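Local coordinates for protein fructose 1-phosphate kinase (Staphylococcus aureus, PDB 2JG5) that probably phosphorylates fructose 1-phosphate to fructose 1,6-bisphosphate with ATP, as a sugar kinase of the pfkB family in the ribokinase clan, at residues D183-T191 against V199-V207; Q212-G222 against Y225-N236. One frame throughout, in Å; residues are numbered along the deposited sequence.

Contact 1: D183-T191 against V199-V207; sequences DELEVMFNT and VIKYGRLLV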
loop_
_atom_site.group_PDB
_atom_site.type_symbol
_atom_site.label_atom_id
_atom_site.label_comp_id
_atom_site.label_asym_id
_atom_site.label_seq_id
_atom_site.Cartn_x
_atom_site.Cartn_y
_atom_site.Cartn_z
ATOM N N ASP A 183 -13.079 -19.329 25.601
ATOM C CA ASP A 183 -13.765 -18.107 26.027
ATOM C C ASP A 183 -15.096 -17.903 25.291
ATOM O O ASP A 183 -16.069 -17.442 25.878
ATOM C CB ASP A 183 -12.832 -16.889 25.931
ATOM C CG ASP A 183 -11.607 -17.003 26.870
ATOM O OD1 ASP A 183 -11.716 -17.579 27.984
ATOM O OD2 ASP A 183 -10.526 -16.501 26.492
ATOM N N GLU A 184 -15.142 -18.277 24.016
ATOM C CA GLU A 184 -16.394 -18.257 23.259
ATOM C C GLU A 184 -17.426 -19.265 23.781
ATOM O O GLU A 184 -18.620 -18.960 23.807
ATOM C CB GLU A 184 -16.132 -18.457 21.770
ATOM C CG GLU A 184 -15.583 -17.211 21.107
ATOM C CD GLU A 184 -15.052 -17.445 19.711
ATOM O OE1 GLU A 184 -14.498 -18.525 19.439
ATOM O OE2 GLU A 184 -15.178 -16.529 18.879
ATOM N N LEU A 185 -16.956 -20.441 24.213
ATOM C CA LEU A 185 -17.790 -21.438 24.887
ATOM C C LEU A 185 -18.449 -20.844 26.115
ATOM O O LEU A 185 -19.651 -21.019 26.322
ATOM C CB LEU A 185 -16.963 -22.650 25.323
ATOM C CG LEU A 185 -16.617 -23.771 24.342
ATOM C CD1 LEU A 185 -15.855 -24.860 25.077
ATOM C CD2 LEU A 185 -17.864 -24.353 23.694
ATOM N N GLU A 186 -17.647 -20.137 26.918
ATOM C CA GLU A 186 -18.120 -19.455 28.123
ATOM C C GLU A 186 -19.206 -18.426 27.834
ATOM O O GLU A 186 -20.152 -18.294 28.609
ATOM C CB GLU A 186 -16.961 -18.788 28.878
ATOM C CG GLU A 186 -16.020 -19.759 29.567
ATOM C CD GLU A 186 -15.269 -19.135 30.733
ATOM O OE1 GLU A 186 -15.324 -17.889 30.911
ATOM O OE2 GLU A 186 -14.627 -19.900 31.484
ATOM N N VAL A 187 -19.068 -17.698 26.727
ATOM C CA VAL A 187 -20.090 -16.733 26.329
ATOM C C VAL A 187 -21.329 -17.450 25.780
ATOM O O VAL A 187 -22.444 -17.173 26.214
ATOM C CB VAL A 187 -19.558 -15.687 25.318
ATOM C CG1 VAL A 187 -20.652 -14.677 24.961
ATOM C CG2 VAL A 187 -18.340 -14.959 25.888
ATOM N N MET A 188 -21.118 -18.368 24.839
ATOM C CA MET A 188 -22.191 -19.162 24.243
ATOM C C MET A 188 -23.131 -19.708 25.296
ATOM O O MET A 188 -24.288 -19.331 25.341
ATOM C CB MET A 188 -21.622 -20.342 23.456
ATOM C CG MET A 188 -21.026 -20.021 22.100
ATOM S SD MET A 188 -20.618 -21.582 21.305
ATOM C CE MET A 188 -19.556 -21.085 19.933
ATOM N N PHE A 189 -22.619 -20.591 26.146
ATOM C CA PHE A 189 -23.438 -21.310 27.119
ATOM C C PHE A 189 -23.557 -20.588 28.459
ATOM O O PHE A 189 -24.007 -21.177 29.447
ATOM C CB PHE A 189 -22.882 -22.720 27.324
ATOM C CG PHE A 189 -22.949 -23.576 26.092
ATOM C CD1 PHE A 189 -21.853 -23.664 25.225
ATOM C CD2 PHE A 189 -24.113 -24.287 25.788
ATOM C CE1 PHE A 189 -21.913 -24.456 24.072
ATOM C CE2 PHE A 189 -24.185 -25.083 24.644
ATOM C CZ PHE A 189 -23.078 -25.165 23.782
ATOM N N ASN A 190 -23.171 -19.309 28.465
ATOM C CA ASN A 190 -23.119 -18.455 29.655
ATOM C C ASN A 190 -22.755 -19.161 30.961
ATOM O O ASN A 190 -23.547 -19.227 31.906
ATOM C CB ASN A 190 -24.387 -17.623 29.808
ATOM C CG ASN A 190 -24.090 -16.235 30.324
ATOM O OD1 ASN A 190 -23.443 -15.435 29.635
ATOM N ND2 ASN A 190 -24.539 -15.939 31.543
ATOM N N THR A 191 -21.529 -19.672 30.991
ATOM C CA THR A 191 -21.029 -20.475 32.093
ATOM C C THR A 191 -19.512 -20.367 32.137
ATOM O O THR A 191 -18.898 -19.895 31.185
ATOM C CB THR A 191 -21.442 -21.960 31.945
ATOM O OG1 THR A 191 -20.866 -22.722 33.008
ATOM C CG2 THR A 191 -20.975 -22.531 30.615
ATOM N N VAL A 199 -14.970 -28.676 28.993
ATOM C CA VAL A 199 -14.803 -28.470 27.555
ATOM C C VAL A 199 -15.509 -29.565 26.744
ATOM O O VAL A 199 -16.201 -29.256 25.779
ATOM C CB VAL A 199 -13.306 -28.342 27.147
ATOM C CG1 VAL A 199 -13.160 -28.174 25.650
ATOM C CG2 VAL A 199 -12.634 -27.179 27.875
ATOM N N ILE A 200 -15.351 -30.831 27.147
ATOM C CA ILE A 200 -16.048 -31.948 26.498
ATOM C C ILE A 200 -17.558 -31.735 26.542
ATOM O O ILE A 200 -18.236 -31.937 25.552
ATOM C CB ILE A 200 -15.748 -33.336 27.158
ATOM C CG1 ILE A 200 -14.259 -33.585 27.341
ATOM C CG2 ILE A 200 -16.353 -34.473 26.337
ATOM C CD1 ILE A 200 -13.969 -34.596 28.425
ATOM N N LYS A 201 -18.076 -31.338 27.703
ATOM C CA LYS A 201 -19.516 -31.187 27.895
ATOM C C LYS A 201 -20.121 -30.190 26.894
ATOM O O LYS A 201 -20.909 -30.575 26.028
ATOM C CB LYS A 201 -19.814 -30.772 29.334
ATOM C CG LYS A 201 -21.296 -30.697 29.669
ATOM C CD LYS A 201 -21.524 -29.876 30.922
ATOM C CE LYS A 201 -22.985 -29.882 31.324
ATOM N NZ LYS A 201 -23.182 -28.978 32.471
ATOM N N TYR A 202 -19.719 -28.924 27.003
ATOM C CA TYR A 202 -20.276 -27.840 26.191
ATOM C C TYR A 202 -19.918 -27.945 24.710
ATOM O O TYR A 202 -20.652 -27.450 23.854
ATOM C CB TYR A 202 -19.886 -26.474 26.778
ATOM C CG TYR A 202 -20.392 -26.306 28.192
ATOM C CD1 TYR A 202 -21.752 -26.251 28.451
ATOM C CD2 TYR A 202 -19.516 -26.249 29.273
ATOM C CE1 TYR A 202 -22.233 -26.123 29.738
ATOM C CE2 TYR A 202 -19.989 -26.124 30.578
ATOM C CZ TYR A 202 -21.354 -26.061 30.796
ATOM O OH TYR A 202 -21.862 -25.927 32.067
ATOM N N GLY A 203 -18.805 -28.609 24.420
ATOM C CA GLY A 203 -18.405 -28.900 23.051
ATOM C C GLY A 203 -19.287 -29.939 22.384
ATOM O O GLY A 203 -19.604 -29.817 21.198
ATOM N N ARG A 204 -19.681 -30.964 23.138
ATOM C CA ARG A 204 -20.584 -31.994 22.626
ATOM C C ARG A 204 -22.027 -31.500 22.511
ATOM O O ARG A 204 -22.815 -32.039 21.729
ATOM C CB ARG A 204 -20.512 -33.265 23.481
ATOM C CG ARG A 204 -21.103 -34.499 22.792
ATOM C CD ARG A 204 -20.648 -35.781 23.455
ATOM N NE ARG A 204 -19.272 -36.117 23.099
ATOM C CZ ARG A 204 -18.432 -36.787 23.882
ATOM N NH1 ARG A 204 -17.200 -37.034 23.458
ATOM N NH2 ARG A 204 -18.811 -37.192 25.098
ATOM N N LEU A 205 -22.376 -30.475 23.286
ATOM C CA LEU A 205 -23.684 -29.836 23.141
ATOM C C LEU A 205 -23.749 -29.110 21.795
ATOM O O LEU A 205 -24.795 -29.031 21.170
ATOM C CB LEU A 205 -23.962 -28.886 24.309
ATOM C CG LEU A 205 -24.107 -29.518 25.704
ATOM C CD1 LEU A 205 -24.101 -28.450 26.774
ATOM C CD2 LEU A 205 -25.355 -30.388 25.832
ATOM N N LEU A 206 -22.604 -28.608 21.349
ATOM C CA LEU A 206 -22.479 -28.009 20.025
ATOM C C LEU A 206 -22.616 -29.044 18.911
ATOM O O LEU A 206 -23.217 -28.770 17.879
ATOM C CB LEU A 206 -21.148 -27.265 19.905
ATOM C CG LEU A 206 -21.067 -25.955 20.685
ATOM C CD1 LEU A 206 -19.629 -25.467 20.710
ATOM C CD2 LEU A 206 -22.012 -24.900 20.077
ATOM N N VAL A 207 -22.054 -30.225 19.140
ATOM C CA VAL A 207 -22.233 -31.392 18.276
ATOM C C VAL A 207 -23.711 -31.838 18.221
ATOM O O VAL A 207 -24.176 -32.334 17.185
ATOM C CB VAL A 207 -21.308 -32.559 18.728
ATOM C CG1 VAL A 207 -21.471 -33.785 17.838
ATOM C CG2 VAL A 207 -19.854 -32.119 18.720
#
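F189 reaches from the end of helix 182-188 into the side of helix 196-208 and meets three residues of one helical face, Y202, L205 and L206. With CG turned away from its own carbonyl carbon (chi1 -64°), its CB and CG both lie against Y202 CD1, CG at 3.8 Å. Further out, CD1 comes to Y202 CB, which sits off-centre over the ring. CE1 and CZ both reach the backbone O of Y202, CE1 at 3.3 Å. On the other rim CE2 meets L205 CB, while CZ finishes against L206 CG at 3.8 Å, an approach to the ring edge in its plane. The F189 and Y202 rings are oblique, their planes at 36°, and the two side chains run antiparallel past one another.

F189 stands just where helix 182-188 stops. A Schellman motif ends the helix, with N190 at positive phi as its C-prime residue and bonds from T191 N to E186 O and from N190 N to V187 O. The chain thereby turns T191 onto the Y202 ring: T191 CG2 lies over one face, 3.8 Å from the centroid, and K201 CD lies over the rim of the opposite face. T191 OG1 gives Y202 OH a long, weak hydrogen bond of 3.5 Å; K201 NZ supplies a second weak one.

Next to F189 the packing is apolar, leucine and methionine against leucine and valine. L185 CD2 touches L206 CD1 at 3.6 Å, and its CD1 makes a looser contact with V199 CG1. M188 meets L206 crosswise, laying SD on CD2 at 3.8 Å. The axes of segments 183-188 and 199-207 cross at 68°, and L185 and V199 both also pack on V216 of strand 214-217.

Contact 2: Q212-G222 against Y225-N236; sequences QSVIVSLGGDG and YIDKEISIKAVN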
loop_
_atom_site.group_PDB
_atom_site.type_symbol
_atom_site.label_atom_id
_atom_site.label_comp_id
_atom_site.label_asym_id
_atom_site.label_seq_id
_atom_site.Cartn_x
_atom_site.Cartn_y
_atom_site.Cartn_z
ATOM N N GLN A 212 -20.533 -31.623 13.243
ATOM C CA GLN A 212 -20.073 -33.004 13.119
ATOM C C GLN A 212 -18.965 -33.286 14.131
ATOM O O GLN A 212 -18.846 -34.397 14.653
ATOM C CB GLN A 212 -19.595 -33.299 11.693
ATOM C CG GLN A 212 -20.727 -33.516 10.678
ATOM C CD GLN A 212 -20.207 -33.912 9.297
ATOM O OE1 GLN A 212 -19.493 -34.909 9.141
ATOM N NE2 GLN A 212 -20.561 -33.126 8.291
ATOM N N SER A 213 -18.168 -32.256 14.408
ATOM C CA SER A 213 -17.154 -32.289 15.450
ATOM C C SER A 213 -16.755 -30.856 15.798
ATOM O O SER A 213 -17.160 -29.915 15.115
ATOM C CB SER A 213 -15.936 -33.095 15.006
ATOM O OG SER A 213 -15.381 -32.580 13.814
ATOM N N VAL A 214 -15.978 -30.695 16.866
ATOM C CA VAL A 214 -15.603 -29.375 17.364
ATOM C C VAL A 214 -14.182 -29.439 17.895
ATOM O O VAL A 214 -13.857 -30.331 18.673
ATOM C CB VAL A 214 -16.536 -28.897 18.525
ATOM C CG1 VAL A 214 -16.090 -27.546 19.083
ATOM C CG2 VAL A 214 -17.992 -28.828 18.086
ATOM N N ILE A 215 -13.343 -28.504 17.459
ATOM C CA ILE A 215 -12.033 -28.296 18.076
ATOM C C ILE A 215 -12.109 -27.058 18.946
ATOM O O ILE A 215 -12.526 -25.996 18.490
ATOM C CB ILE A 215 -10.901 -28.126 17.043
ATOM C CG1 ILE A 215 -10.757 -29.385 16.195
ATOM C CG2 ILE A 215 -9.584 -27.821 17.745
ATOM C CD1 ILE A 215 -9.868 -29.194 14.971
ATOM N N VAL A 216 -11.730 -27.205 20.207
ATOM C CA VAL A 216 -11.750 -26.082 21.125
ATOM C C VAL A 216 -10.312 -25.709 21.457
ATOM O O VAL A 216 -9.553 -26.514 22.019
ATOM C CB VAL A 216 -12.562 -26.373 22.399
ATOM C CG1 VAL A 216 -12.587 -25.150 23.302
ATOM C CG2 VAL A 216 -13.971 -26.781 22.050
ATOM N N SER A 217 -9.944 -24.489 21.084
ATOM C CA SER A 217 -8.604 -23.993 21.290
ATOM C C SER A 217 -8.422 -23.557 22.737
ATOM O O SER A 217 -9.249 -22.830 23.294
ATOM C CB SER A 217 -8.326 -22.833 20.333
ATOM O OG SER A 217 -6.961 -22.443 20.387
ATOM N N LEU A 218 -7.338 -24.020 23.346
ATOM C CA LEU A 218 -7.018 -23.678 24.724
ATOM C C LEU A 218 -5.726 -22.870 24.800
ATOM O O LEU A 218 -5.147 -22.698 25.874
ATOM C CB LEU A 218 -6.921 -24.947 25.577
ATOM C CG LEU A 218 -8.070 -25.953 25.465
ATOM C CD1 LEU A 218 -7.694 -27.258 26.164
ATOM C CD2 LEU A 218 -9.376 -25.381 26.015
ATOM N N GLY A 219 -5.288 -22.367 23.647
ATOM C CA GLY A 219 -4.076 -21.559 23.548
ATOM C C GLY A 219 -2.848 -22.404 23.809
ATOM O O GLY A 219 -2.721 -23.507 23.269
ATOM N N GLY A 220 -1.959 -21.899 24.660
ATOM C CA GLY A 220 -0.739 -22.620 25.010
ATOM C C GLY A 220 -0.973 -23.846 25.883
ATOM O O GLY A 220 -0.013 -24.476 26.340
ATOM N N ASP A 221 -2.244 -24.172 26.130
ATOM C CA ASP A 221 -2.615 -25.335 26.941
ATOM C C ASP A 221 -3.123 -26.458 26.057
ATOM O O ASP A 221 -3.678 -27.446 26.547
ATOM C CB ASP A 221 -3.668 -24.959 27.989
ATOM C CG ASP A 221 -3.143 -23.978 29.020
ATOM O OD1 ASP A 221 -2.025 -23.447 28.838
ATOM O OD2 ASP A 221 -3.852 -23.738 30.025
ATOM N N GLY A 222 -2.931 -26.291 24.751
ATOM C CA GLY A 222 -3.336 -27.288 23.776
ATOM C C GLY A 222 -4.726 -27.074 23.217
ATOM O O GLY A 222 -5.150 -25.942 22.991
ATOM N N TYR A 225 -10.493 -31.915 20.909
ATOM C CA TYR A 225 -11.363 -32.310 19.821
ATOM C C TYR A 225 -12.563 -33.015 20.441
ATOM O O TYR A 225 -12.390 -33.863 21.318
ATOM C CB TYR A 225 -10.620 -33.244 18.859
ATOM C CG TYR A 225 -11.526 -33.900 17.842
ATOM C CD1 TYR A 225 -11.729 -33.327 16.582
ATOM C CD2 TYR A 225 -12.202 -35.079 18.151
ATOM C CE1 TYR A 225 -12.565 -33.929 15.657
ATOM C CE2 TYR A 225 -13.046 -35.681 17.239
ATOM C CZ TYR A 225 -13.218 -35.106 15.996
ATOM O OH TYR A 225 -14.055 -35.719 15.101
ATOM N N ILE A 226 -13.768 -32.656 19.999
ATOM C CA ILE A 226 -14.989 -33.315 20.478
ATOM C C ILE A 226 -15.848 -33.856 19.324
ATOM O O ILE A 226 -16.176 -33.125 18.386
ATOM C CB ILE A 226 -15.877 -32.397 21.386
ATOM C CG1 ILE A 226 -15.072 -31.751 22.514
ATOM C CG2 ILE A 226 -17.051 -33.185 21.965
ATOM C CD1 ILE A 226 -14.482 -30.393 22.166
ATOM N N ASP A 227 -16.216 -35.132 19.451
ATOM C CA ASP A 227 -17.020 -35.904 18.497
ATOM C C ASP A 227 -18.308 -36.314 19.182
ATOM O O ASP A 227 -18.464 -36.095 20.386
ATOM C CB ASP A 227 -16.272 -37.209 18.222
ATOM C CG ASP A 227 -16.155 -37.525 16.778
ATOM O OD1 ASP A 227 -16.513 -36.662 15.947
ATOM O OD2 ASP A 227 -15.677 -38.637 16.483
ATOM N N LYS A 228 -19.206 -36.971 18.444
ATOM C CA LYS A 228 -20.358 -37.653 19.058
ATOM C C LYS A 228 -19.887 -38.903 19.810
ATOM O O LYS A 228 -20.506 -39.324 20.790
ATOM C CB LYS A 228 -21.409 -38.037 18.001
ATOM C CG LYS A 228 -22.781 -38.462 18.555
ATOM C CD LYS A 228 -23.643 -39.149 17.467
ATOM C CE LYS A 228 -24.760 -40.038 18.055
ATOM N NZ LYS A 228 -26.104 -39.378 18.167
ATOM N N GLU A 229 -18.777 -39.479 19.356
ATOM C CA GLU A 229 -18.311 -40.762 19.873
ATOM C C GLU A 229 -17.019 -40.707 20.710
ATOM O O GLU A 229 -16.723 -41.653 21.439
ATOM C CB GLU A 229 -18.205 -41.796 18.731
ATOM C CG GLU A 229 -17.324 -41.377 17.545
ATOM C CD GLU A 229 -17.529 -42.231 16.280
ATOM O OE1 GLU A 229 -17.899 -43.429 16.392
ATOM O OE2 GLU A 229 -17.309 -41.686 15.166
ATOM N N ILE A 230 -16.273 -39.606 20.624
ATOM C CA ILE A 230 -14.993 -39.464 21.325
ATOM C C ILE A 230 -14.632 -37.994 21.616
ATOM O O ILE A 230 -15.081 -37.089 20.927
ATOM C CB ILE A 230 -13.840 -40.146 20.515
ATOM C CG1 ILE A 230 -12.654 -40.500 21.417
ATOM C CG2 ILE A 230 -13.410 -39.278 19.322
ATOM C CD1 ILE A 230 -11.600 -41.391 20.768
ATOM N N SER A 231 -13.828 -37.766 22.651
ATOM C CA SER A 231 -13.137 -36.489 22.805
ATOM C C SER A 231 -11.643 -36.706 23.012
ATOM O O SER A 231 -11.237 -37.657 23.662
ATOM C CB SER A 231 -13.743 -35.641 23.922
ATOM O OG SER A 231 -13.678 -36.311 25.157
ATOM N N ILE A 232 -10.825 -35.834 22.444
ATOM C CA ILE A 232 -9.376 -36.022 22.479
ATOM C C ILE A 232 -8.675 -34.798 23.062
ATOM O O ILE A 232 -9.067 -33.644 22.810
ATOM C CB ILE A 232 -8.799 -36.359 21.069
ATOM C CG1 ILE A 232 -9.466 -37.618 20.505
ATOM C CG2 ILE A 232 -7.265 -36.564 21.122
ATOM C CD1 ILE A 232 -9.660 -37.592 19.015
ATOM N N LYS A 233 -7.644 -35.059 23.857
ATOM C CA LYS A 233 -6.841 -33.983 24.419
ATOM C C LYS A 233 -5.479 -33.926 23.754
ATOM O O LYS A 233 -4.729 -34.909 23.753
ATOM C CB LYS A 233 -6.709 -34.123 25.938
ATOM C CG LYS A 233 -5.902 -33.015 26.610
ATOM C CD LYS A 233 -6.564 -31.650 26.475
ATOM C CE LYS A 233 -5.638 -30.525 26.894
ATOM N NZ LYS A 233 -5.528 -30.401 28.382
ATOM N N ALA A 234 -5.176 -32.773 23.169
ATOM C CA ALA A 234 -3.841 -32.501 22.651
ATOM C C ALA A 234 -3.112 -31.558 23.601
ATOM O O ALA A 234 -3.692 -30.588 24.112
ATOM C CB ALA A 234 -3.914 -31.908 21.270
ATOM N N VAL A 235 -1.845 -31.859 23.855
ATOM C CA VAL A 235 -1.013 -31.011 24.687
ATOM C C VAL A 235 0.269 -30.693 23.907
ATOM O O VAL A 235 1.029 -31.594 23.543
ATOM C CB VAL A 235 -0.711 -31.695 26.051
ATOM C CG1 VAL A 235 0.542 -31.131 26.681
ATOM C CG2 VAL A 235 -1.902 -31.567 27.006
ATOM N N ASN A 236 0.497 -29.412 23.634
ATOM C CA ASN A 236 1.675 -29.006 22.874
ATOM C C ASN A 236 2.880 -28.692 23.762
ATOM O O ASN A 236 2.708 -28.347 24.938
ATOM C CB ASN A 236 1.350 -27.836 21.919
ATOM C CG ASN A 236 0.631 -26.678 22.601
ATOM O OD1 ASN A 236 -0.564 -26.478 22.399
ATOM N ND2 ASN A 236 1.357 -25.901 23.391
HETATM O O HOH W 1 -19.944 -36.383 15.826
#
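A beta hairpin of strands 214-217 and 223-226 is joined here at V214 and I226, the antiparallel hydrogen-bonded pair. V214 N donates to I226 O at 2.9 Å in the carbonyl plane. I226 N returns a straighter bond to V214 O at 2.7 Å, N-H...O angle 159°. The next pair, I215 with Y225, is non-hydrogen-bonded, and I215 CG1 comes to the edge of the Y225 ring, near its plane.

On the face shared by V214 and I226, I226 sends CD1 onto V216 CG2 at 3.6 Å; this is the side covered by helix 196-208. From the opposite face Y225, with CG anti to its backbone N (chi1 169°), leans across to S213 of the neighbouring segment, on the D227 side of its own residue, and OH lies 3.2 Å from S213 CB. That hydroxyl also gives a weak hydrogen bond to D227 OD1, whereas S213 OG bonds to the backbone O of L176. Water 1 bridges the two segments beyond the strand ends, donating to Q212 O and accepting from K228 N.

Strand 230-235 follows as the third member of this four-stranded antiparallel sheet, and its far end meets the loop that closes the hairpin. In ribokinase-type enzymes the segment corresponding to this SLGGDG loop, 217-222, contributes to the nucleotide site, so it probably lies near ATP here. G222, at positive phi, brings CA to A234 O at 3.3 Å in a CA-H...O contact. N236 OD1 also touches G222 CA, at 3.2 Å. K233 bends at chi2 and chi4, which brings CE near both D221 O and L218 CD1, 3.9 Å from the latter.

Both contacts are partly buried, on the same side of the chain's centre, and follow one another in sequence, helix 196-208 running on into strand 214-217. Contact 1 joins two helices almost wholly by apolar side chains, with weak hydroxyl bonds at one border; contact 2 joins strands through paired backbone bonds, with apolar packing on each face and a glycine-rich loop, exposed at G219 to D221, at one end. Helix 196-208 serves both: Y202, L205 and L206 face helix 182-188, while I200 and R204 turn to the sheet. I200 CG2 packs on S231 OG, and R204 NE probably hydrogen-bonds to D227 O while its guanidinium also pairs with D304.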